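PDB 2X7Q: possible thiamine biosynthesis enzyme from Candida albicans, which is of unknown function but has the fold of periplasmic binding proteins and probably binds a small ligand, perhaps one linked to thiamine synthesis. Local coordinates for residues Ala76-Ile81 and Ile88-Thr93; Ser134-His139 and Lys283-Leu288; Gln231-Asn234 and Glu239-Glu242. The protein carries 1 engineered substitution. All blocks are in the same frame, centred on the assembly; numbering follows the deposited sequence. Where two conformers were deposited one is given.

Contact 1. Residues Ala76-Ile81 and Ile88-Thr93; sequences AFIADI and IHVLDT
Val90 turns one methyl, CG2, into a pocket made by Phe77, Ile78 and Ile81 of the helix, and that one branch meets all three. Val90 CG2 lies 4.0 Å from Phe77 CB and 3.9 Å from Ile81 CD1. With CG1 anti to the backbone N (chi1 177°), CG2 is the branch beside the N and faces the helix. Ile81 is stretched out (chi2 179°), and Ile81 CD1 runs on over the strand to 3.3 Å from Ile88 O, while Ile81 CG1 packs at 3.9 Å against Ile88 CG2. Ile88 CG2 also comes obliquely to the Phe77 ring, 4.1 Å from Phe77 CD1, the two side chains crossing near a right angle. The other branch of Ile88 lies beside Asp80, whose OD2 is hydrogen-bonded to Asn85. Beta-branched residues suit the strand, where they give a stiff apolar surface, and the flat phenylalanine reaches Val204 and Ala206 of the neighbouring strand. The helical segment 76-81 and the strand segment 88-93 run at 140°, their axes 8.8 Å apart at closest approach. This is a helix lying on the mixed five-stranded sheet of one lobe of the periplasmic-binding-protein fold, against its edge strand.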
loop_
_atom_site.group_PDB
_atom_site.type_symbol
_atom_site.label_atom_id
_atom_site.label_comp_id
_atom_site.label_asym_id
_atom_site.label_seq_id
_atom_site.Cartn_x
_atom_site.Cartn_y
_atom_site.Cartn_z
ATOM N N ALA A 76 -5.878 0.303 3.539
ATOM C CA ALA A 76 -6.047 1.734 3.754
ATOM C C ALA A 76 -7.336 2.242 3.112
ATOM O O ALA A 76 -8.091 2.996 3.724
ATOM C CB ALA A 76 -4.847 2.495 3.208
ATOM N N PHE A 77 -7.574 1.831 1.871
ATOM C CA PHE A 77 -8.750 2.271 1.131
ATOM C C PHE A 77 -10.009 1.528 1.571
ATOM O O PHE A 77 -11.072 2.129 1.713
ATOM C CB PHE A 77 -8.532 2.095 -0.375
ATOM C CG PHE A 77 -7.413 2.935 -0.929
ATOM C CD1 PHE A 77 -7.592 4.292 -1.152
ATOM C CD2 PHE A 77 -6.183 2.368 -1.229
ATOM C CE1 PHE A 77 -6.566 5.068 -1.661
ATOM C CE2 PHE A 77 -5.154 3.139 -1.741
ATOM C CZ PHE A 77 -5.345 4.490 -1.956
ATOM N N ILE A 78 -9.884 0.222 1.784
ATOM C CA ILE A 78 -11.017 -0.589 2.218
ATOM C C ILE A 78 -11.565 -0.106 3.557
ATOM O O ILE A 78 -12.775 0.039 3.725
ATOM C CB ILE A 78 -10.641 -2.079 2.341
ATOM C CG1 ILE A 78 -10.180 -2.629 0.992
ATOM C CG2 ILE A 78 -11.820 -2.883 2.874
ATOM C CD1 ILE A 78 -11.231 -2.541 -0.096
ATOM N N ALA A 79 -10.670 0.138 4.508
ATOM C CA ALA A 79 -11.076 0.606 5.828
ATOM C C ALA A 79 -11.711 1.991 5.750
ATOM O O ALA A 79 -12.740 2.243 6.374
ATOM C CB ALA A 79 -9.888 0.615 6.779
ATOM N N ASP A 80 -11.096 2.882 4.977
ATOM C CA ASP A 80 -11.602 4.241 4.822
ATOM C C ASP A 80 -13.024 4.232 4.266
ATOM O O ASP A 80 -13.876 5.005 4.705
ATOM C CB ASP A 80 -10.678 5.053 3.910
ATOM C CG ASP A 80 -10.850 6.551 4.087
ATOM O OD1 ASP A 80 -10.698 7.040 5.226
ATOM O OD2 ASP A 80 -11.134 7.241 3.087
ATOM N N ILE A 81 -13.276 3.350 3.302
ATOM C CA ILE A 81 -14.606 3.212 2.714
ATOM C C ILE A 81 -15.586 2.604 3.715
ATOM O O ILE A 81 -16.720 3.063 3.848
ATOM C CB ILE A 81 -14.574 2.338 1.442
ATOM C CG1 ILE A 81 -13.718 2.999 0.360
ATOM C CG2 ILE A 81 -15.984 2.089 0.925
ATOM C CD1 ILE A 81 -13.615 2.193 -0.918
ATOM N N ILE A 88 -14.629 7.505 -2.110
ATOM C CA ILE A 88 -13.435 6.757 -2.488
ATOM C C ILE A 88 -13.831 5.482 -3.224
ATOM O O ILE A 88 -14.679 4.722 -2.753
ATOM C CB ILE A 88 -12.582 6.389 -1.259
ATOM C CG1 ILE A 88 -11.988 7.648 -0.627
ATOM C CG2 ILE A 88 -11.472 5.429 -1.652
ATOM C CD1 ILE A 88 -11.009 8.375 -1.524
ATOM N N HIS A 89 -13.217 5.255 -4.381
ATOM C CA HIS A 89 -13.532 4.086 -5.195
ATOM C C HIS A 89 -12.299 3.239 -5.495
ATOM O O HIS A 89 -11.294 3.743 -6.000
ATOM C CB HIS A 89 -14.200 4.511 -6.505
ATOM C CG HIS A 89 -15.607 4.992 -6.340
ATOM N ND1 HIS A 89 -15.915 6.278 -5.948
ATOM C CD2 HIS A 89 -16.792 4.363 -6.521
ATOM C CE1 HIS A 89 -17.225 6.418 -5.892
ATOM N NE2 HIS A 89 -17.783 5.270 -6.235
ATOM N N VAL A 90 -12.385 1.951 -5.179
ATOM C CA VAL A 90 -11.331 1.006 -5.526
ATOM C C VAL A 90 -11.608 0.417 -6.904
ATOM O O VAL A 90 -12.544 -0.366 -7.078
ATOM C CB VAL A 90 -11.227 -0.135 -4.497
ATOM C CG1 VAL A 90 -10.165 -1.139 -4.923
ATOM C CG2 VAL A 90 -10.915 0.422 -3.115
ATOM N N LEU A 91 -10.788 0.795 -7.879
ATOM C CA LEU A 91 -11.021 0.422 -9.270
ATOM C C LEU A 91 -10.506 -0.972 -9.615
ATOM O O LEU A 91 -11.228 -1.779 -10.204
ATOM C CB LEU A 91 -10.393 1.456 -10.207
ATOM C CG LEU A 91 -10.922 2.883 -10.072
ATOM C CD1 LEU A 91 -10.159 3.825 -10.986
ATOM C CD2 LEU A 91 -12.411 2.929 -10.371
ATOM N N ASP A 92 -9.257 -1.250 -9.256
ATOM C CA ASP A 92 -8.636 -2.522 -9.608
ATOM C C ASP A 92 -7.452 -2.836 -8.698
ATOM O O ASP A 92 -7.061 -2.017 -7.868
ATOM C CB ASP A 92 -8.189 -2.502 -11.072
ATOM C CG ASP A 92 -8.231 -3.874 -11.717
ATOM O OD1 ASP A 92 -8.313 -3.944 -12.962
ATOM O OD2 ASP A 92 -8.194 -4.882 -10.983
ATOM N N THR A 93 -6.887 -4.029 -8.860
ATOM C CA THR A 93 -5.738 -4.455 -8.070
ATOM C C THR A 93 -4.431 -4.157 -8.799
ATOM O O THR A 93 -4.282 -4.480 -9.977
ATOM C CB THR A 93 -5.800 -5.961 -7.760
ATOM O OG1 THR A 93 -7.021 -6.260 -7.075
ATOM C CG2 THR A 93 -4.621 -6.378 -6.896
#

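Contact 2. Residues Ser134-His139 and Lys283-Leu288; sequences SFVLAH and KDTLKL
Val136 and Thr285 meet through methyl groups in the close-packed part of this helix pair. Thr285 CG2 sits against both branches of the valine, 4.0 Å from Val136 CG2 and 4.1 Å from Val136 CG1, and the two side chains cross at about a right angle. Threonine suits the place because its two branches divide the work: CG2, anti to the backbone N, faces the valine, while OG1 lies beside the N (chi1 -63°) and is hydrogen-bonded to the carbonyl oxygen of Lys281 in its own helix. Leu286 CD2 adds a contact at 4.3 Å from Val136 CG2, and Ile196 of strand 190-197 also touches the valine. The segment axes pass 9.5 Å apart at 76°, a steep crossing that confines contact to a few side chains. In the periplasmic-binding-protein fold this pair joins a helix beside one five-stranded sheet to helix 275-289, which also touches helices 74-82 and 296-306 beside the other sheet. Toward solvent the character changes. His139 and Leu288 are both exposed, and no hydrogen bond links them. The imidazole swings out from its helix (chi1 -177°) and crosses the leucine at about a right angle, His139 NE2 lying 3.5 Å from Leu288 CD2 and 3.7 Å from Leu288 CG. The carbonyl carbon, C, of Leu288 lies over one face of the ring. A flat, partly polar imidazole suits this edge, since it can rest against leucine while remaining exposed to water.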
loop_
_atom_site.group_PDB
_atom_site.type_symbol
_atom_site.label_atom_id
_atom_site.label_comp_id
_atom_site.label_asym_id
_atom_site.label_seq_id
_atom_site.Cartn_x
_atom_site.Cartn_y
_atom_site.Cartn_z
ATOM N N SER A 134 -0.738 -3.878 13.366
ATOM C CA SER A 134 -0.414 -4.191 14.753
ATOM C C SER A 134 -1.574 -4.942 15.395
ATOM O O SER A 134 -1.370 -5.817 16.235
ATOM C CB SER A 134 -0.091 -2.922 15.545
ATOM O OG SER A 134 -1.257 -2.177 15.832
ATOM N N PHE A 135 -2.793 -4.595 14.991
ATOM C CA PHE A 135 -3.988 -5.281 15.469
ATOM C C PHE A 135 -4.062 -6.695 14.899
ATOM O O PHE A 135 -4.336 -7.650 15.623
ATOM C CB PHE A 135 -5.246 -4.497 15.086
ATOM C CG PHE A 135 -5.430 -3.221 15.863
ATOM C CD1 PHE A 135 -4.729 -2.075 15.520
ATOM C CD2 PHE A 135 -6.311 -3.169 16.931
ATOM C CE1 PHE A 135 -4.900 -0.903 16.232
ATOM C CE2 PHE A 135 -6.487 -1.999 17.647
ATOM C CZ PHE A 135 -5.780 -0.864 17.296
ATOM N N VAL A 136 -3.818 -6.820 13.598
ATOM C CA VAL A 136 -3.829 -8.118 12.934
ATOM C C VAL A 136 -2.805 -9.055 13.570
ATOM O O VAL A 136 -3.095 -10.222 13.828
ATOM C CB VAL A 136 -3.547 -7.977 11.425
ATOM C CG1 VAL A 136 -3.436 -9.342 10.766
ATOM C CG2 VAL A 136 -4.631 -7.143 10.758
ATOM N N LEU A 137 -1.610 -8.531 13.830
ATOM C CA LEU A 137 -0.550 -9.297 14.475
ATOM C C LEU A 137 -0.956 -9.736 15.877
ATOM O O LEU A 137 -0.767 -10.890 16.252
ATOM C CB LEU A 137 0.734 -8.471 14.541
ATOM C CG LEU A 137 1.906 -9.132 15.265
ATOM C CD1 LEU A 137 2.295 -10.429 14.572
ATOM C CD2 LEU A 137 3.093 -8.187 15.353
ATOM N N ALA A 138 -1.518 -8.807 16.644
ATOM C CA ALA A 138 -1.974 -9.100 17.995
ATOM C C ALA A 138 -2.980 -10.254 18.020
ATOM O O ALA A 138 -2.917 -11.112 18.895
ATOM C CB ALA A 138 -2.572 -7.846 18.635
ATOM N N HIS A 139 -3.910 -10.269 17.069
ATOM C CA HIS A 139 -4.927 -11.320 17.012
ATOM C C HIS A 139 -4.320 -12.689 16.704
ATOM O O HIS A 139 -4.740 -13.697 17.266
ATOM C CB HIS A 139 -6.020 -10.969 15.996
ATOM C CG HIS A 139 -7.132 -11.963 15.925
ATOM N ND1 HIS A 139 -8.186 -11.982 16.827
ATOM C CD2 HIS A 139 -7.382 -12.971 15.056
ATOM C CE1 HIS A 139 -9.013 -12.952 16.518
ATOM N NE2 HIS A 139 -8.551 -13.574 15.440
ATOM N N LYS A 283 -12.039 -7.278 5.005
ATOM C CA LYS A 283 -13.060 -6.880 5.974
ATOM C C LYS A 283 -13.149 -7.871 7.133
ATOM O O LYS A 283 -13.262 -7.473 8.293
ATOM C CB LYS A 283 -14.429 -6.749 5.296
ATOM C CG LYS A 283 -15.107 -8.087 5.020
ATOM C CD LYS A 283 -16.448 -7.929 4.314
ATOM C CE LYS A 283 -17.142 -9.276 4.167
ATOM N NZ LYS A 283 -17.895 -9.397 2.893
ATOM N N ASP A 284 -13.095 -9.160 6.810
ATOM C CA ASP A 284 -13.215 -10.212 7.814
ATOM C C ASP A 284 -12.023 -10.216 8.767
ATOM O O ASP A 284 -12.169 -10.502 9.954
ATOM C CB ASP A 284 -13.366 -11.582 7.147
ATOM C CG ASP A 284 -14.708 -11.754 6.465
ATOM O OD1 ASP A 284 -15.569 -10.861 6.606
ATOM O OD2 ASP A 284 -14.905 -12.785 5.788
ATOM N N THR A 285 -10.844 -9.894 8.244
ATOM C CA THR A 285 -9.636 -9.854 9.062
ATOM C C THR A 285 -9.636 -8.638 9.983
ATOM O O THR A 285 -9.378 -8.756 11.180
ATOM C CB THR A 285 -8.359 -9.835 8.200
ATOM O OG1 THR A 285 -8.276 -11.046 7.439
ATOM C CG2 THR A 285 -7.125 -9.712 9.080
ATOM N N LEU A 286 -9.933 -7.472 9.417
ATOM C CA LEU A 286 -9.966 -6.231 10.186
ATOM C C LEU A 286 -11.068 -6.254 11.242
ATOM O O LEU A 286 -10.844 -5.882 12.394
ATOM C CB LEU A 286 -10.148 -5.027 9.261
ATOM C CG LEU A 286 -9.037 -4.789 8.236
ATOM C CD1 LEU A 286 -9.327 -3.546 7.403
ATOM C CD2 LEU A 286 -7.690 -4.674 8.923
ATOM N N LYS A 287 -12.255 -6.695 10.840
ATOM C CA LYS A 287 -13.384 -6.808 11.756
ATOM C C LYS A 287 -13.043 -7.726 12.923
ATOM O O LYS A 287 -13.330 -7.413 14.081
ATOM C CB LYS A 287 -14.617 -7.334 11.019
ATOM C CG LYS A 287 -15.838 -7.551 11.900
ATOM C CD LYS A 287 -16.369 -6.243 12.447
ATOM C CE LYS A 287 -17.617 -6.463 13.292
ATOM N NZ LYS A 287 -18.157 -5.176 13.835
ATOM N N LEU A 288 -12.426 -8.859 12.607
ATOM C CA LEU A 288 -12.068 -9.850 13.614
ATOM C C LEU A 288 -10.910 -9.367 14.483
ATOM O O LEU A 288 -10.759 -9.797 15.626
ATOM C CB LEU A 288 -11.704 -11.176 12.942
ATOM C CG LEU A 288 -11.622 -12.418 13.831
ATOM C CD1 LEU A 288 -12.969 -12.705 14.473
ATOM C CD2 LEU A 288 -11.145 -13.616 13.024
#

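Contact 3. Residues Gln231-Asn234 and Glu239-Glu242; sequences QYYN and EAIE
Tyr232 and Glu239 join two consecutive helices, 216-235 and 237-247, across the short link between them, in the periplasmic-binding-protein fold. The tyrosine leaves its helix with CG anti to the backbone N (chi1 -173°), a torsion that carries the ring from CB toward the next helix. The ring itself is stacked with His236 in the link and also meets Phe32 of helix 28-35. Farther out, Tyr232 CE1 comes to 3.4 Å from Glu239 OE1, which lies at the ring edge, near its plane. At the tip, Tyr232 OH donates a hydrogen bond of 2.9 Å to Glu239 OE1. Glutamate suits this place because its extended chain brings a carboxylate to the phenol, the two planes 57° apart. Its negative charge would probably strengthen the bond. Beside this polar link, Tyr233 and Ala240 make the apolar part: the small methyl of Ala240 allows close approach, Ala240 CB lying 3.5 Å from Tyr233 CE1, while the same ring meets Phe264 edge-to-face and touches Trp258. The Tyr232 hydroxyl meets Glu239 OE1 on its syn side, 16° out of the carboxylate plane.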
loop_
_atom_site.group_PDB
_atom_site.type_symbol
_atom_site.label_atom_id
_atom_site.label_comp_id
_atom_site.label_asym_id
_atom_site.label_seq_id
_atom_site.Cartn_x
_atom_site.Cartn_y
_atom_site.Cartn_z
ATOM N N GLN A 231 3.829 -5.574 -17.743
ATOM C CA GLN A 231 4.365 -6.585 -18.645
ATOM C C GLN A 231 5.838 -6.320 -18.944
ATOM O O GLN A 231 6.650 -7.241 -18.951
ATOM C CB GLN A 231 3.557 -6.642 -19.945
ATOM C CG GLN A 231 4.053 -7.688 -20.936
ATOM C CD GLN A 231 3.239 -7.722 -22.215
ATOM O OE1 GLN A 231 2.294 -6.954 -22.385
ATOM N NE2 GLN A 231 3.606 -8.619 -23.122
ATOM N N TYR A 232 6.177 -5.058 -19.191
ATOM C CA TYR A 232 7.563 -4.684 -19.444
ATOM C C TYR A 232 8.434 -5.066 -18.254
ATOM O O TYR A 232 9.482 -5.683 -18.417
ATOM C CB TYR A 232 7.681 -3.185 -19.727
ATOM C CG TYR A 232 9.068 -2.760 -20.163
ATOM C CD1 TYR A 232 10.050 -2.448 -19.230
ATOM C CD2 TYR A 232 9.397 -2.679 -21.511
ATOM C CE1 TYR A 232 11.320 -2.065 -19.629
ATOM C CE2 TYR A 232 10.662 -2.296 -21.920
ATOM C CZ TYR A 232 11.618 -1.992 -20.976
ATOM O OH TYR A 232 12.875 -1.613 -21.379
ATOM N N TYR A 233 7.989 -4.696 -17.058
ATOM C CA TYR A 233 8.696 -5.050 -15.835
ATOM C C TYR A 233 8.940 -6.551 -15.771
ATOM O O TYR A 233 10.057 -6.995 -15.517
ATOM C CB TYR A 233 7.899 -4.595 -14.610
ATOM C CG TYR A 233 8.352 -5.240 -13.318
ATOM C CD1 TYR A 233 9.387 -4.692 -12.570
ATOM C CD2 TYR A 233 7.750 -6.401 -12.850
ATOM C CE1 TYR A 233 9.807 -5.284 -11.393
ATOM C CE2 TYR A 233 8.162 -7.000 -11.676
ATOM C CZ TYR A 233 9.189 -6.436 -10.952
ATOM O OH TYR A 233 9.602 -7.025 -9.783
ATOM N N ASN A 234 7.887 -7.328 -16.005
ATOM C CA ASN A 234 7.978 -8.781 -15.974
ATOM C C ASN A 234 9.009 -9.334 -16.950
ATOM O O ASN A 234 9.627 -10.365 -16.691
ATOM C CB ASN A 234 6.610 -9.409 -16.254
ATOM C CG ASN A 234 5.678 -9.345 -15.059
ATOM O OD1 ASN A 234 6.102 -9.052 -13.941
ATOM N ND2 ASN A 234 4.401 -9.628 -15.289
ATOM N N GLU A 239 16.557 -4.752 -15.643
ATOM C CA GLU A 239 16.532 -3.296 -15.620
ATOM C C GLU A 239 15.834 -2.795 -14.365
ATOM O O GLU A 239 16.205 -1.765 -13.802
ATOM C CB GLU A 239 15.814 -2.764 -16.860
ATOM C CG GLU A 239 16.431 -3.216 -18.172
ATOM C CD GLU A 239 15.673 -2.713 -19.382
ATOM O OE1 GLU A 239 14.740 -1.900 -19.209
ATOM O OE2 GLU A 239 16.015 -3.127 -20.508
ATOM N N ALA A 240 14.813 -3.530 -13.939
ATOM C CA ALA A 240 14.064 -3.193 -12.737
ATOM C C ALA A 240 14.982 -3.181 -11.521
ATOM O O ALA A 240 14.929 -2.267 -10.701
ATOM C CB ALA A 240 12.927 -4.180 -12.535
ATOM N N ILE A 241 15.824 -4.203 -11.412
ATOM C CA ILE A 241 16.765 -4.299 -10.304
ATOM C C ILE A 241 17.727 -3.116 -10.293
ATOM O O ILE A 241 18.028 -2.565 -9.234
ATOM C CB ILE A 241 17.568 -5.617 -10.349
ATOM C CG1 ILE A 241 16.635 -6.821 -10.196
ATOM C CG2 ILE A 241 18.629 -5.629 -9.266
ATOM C CD1 ILE A 241 17.350 -8.152 -10.221
ATOM N N GLU A 242 18.208 -2.731 -11.471
ATOM C CA GLU A 242 19.125 -1.606 -11.596
ATOM C C GLU A 242 18.438 -0.298 -11.216
ATOM O O GLU A 242 18.993 0.509 -10.479
ATOM C CB GLU A 242 19.675 -1.515 -13.022
ATOM C CG GLU A 242 20.695 -0.401 -13.223
ATOM C CD GLU A 242 21.162 -0.280 -14.665
ATOM O OE1 GLU A 242 20.394 -0.665 -15.574
ATOM O OE2 GLU A 242 22.290 0.208 -14.889
#

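How the contacts relate
Contact 1 is the most deeply buried of the three and joins a helix to a sheet strand through aliphatic and aromatic groups. Contact 2 links helices and is mixed, apolar inside and open to solvent at its histidine and leucine. Contact 3, partly buried, its centre about 20 Å from the centre of the chain, is alone in having a hydrogen bond between its segments. Contacts 1 and 2 touch, Ala79 CB lying 4.2 Å from Leu286 CD1, so helix 74-82 packs on helix 275-289 as well as on its strand. Contacts 2 and 3 lie on opposite sides of the chain centre, their centres about 34 Å apart. Contact 3 joins chain neighbours; contact 2 joins segments 144 residues apart.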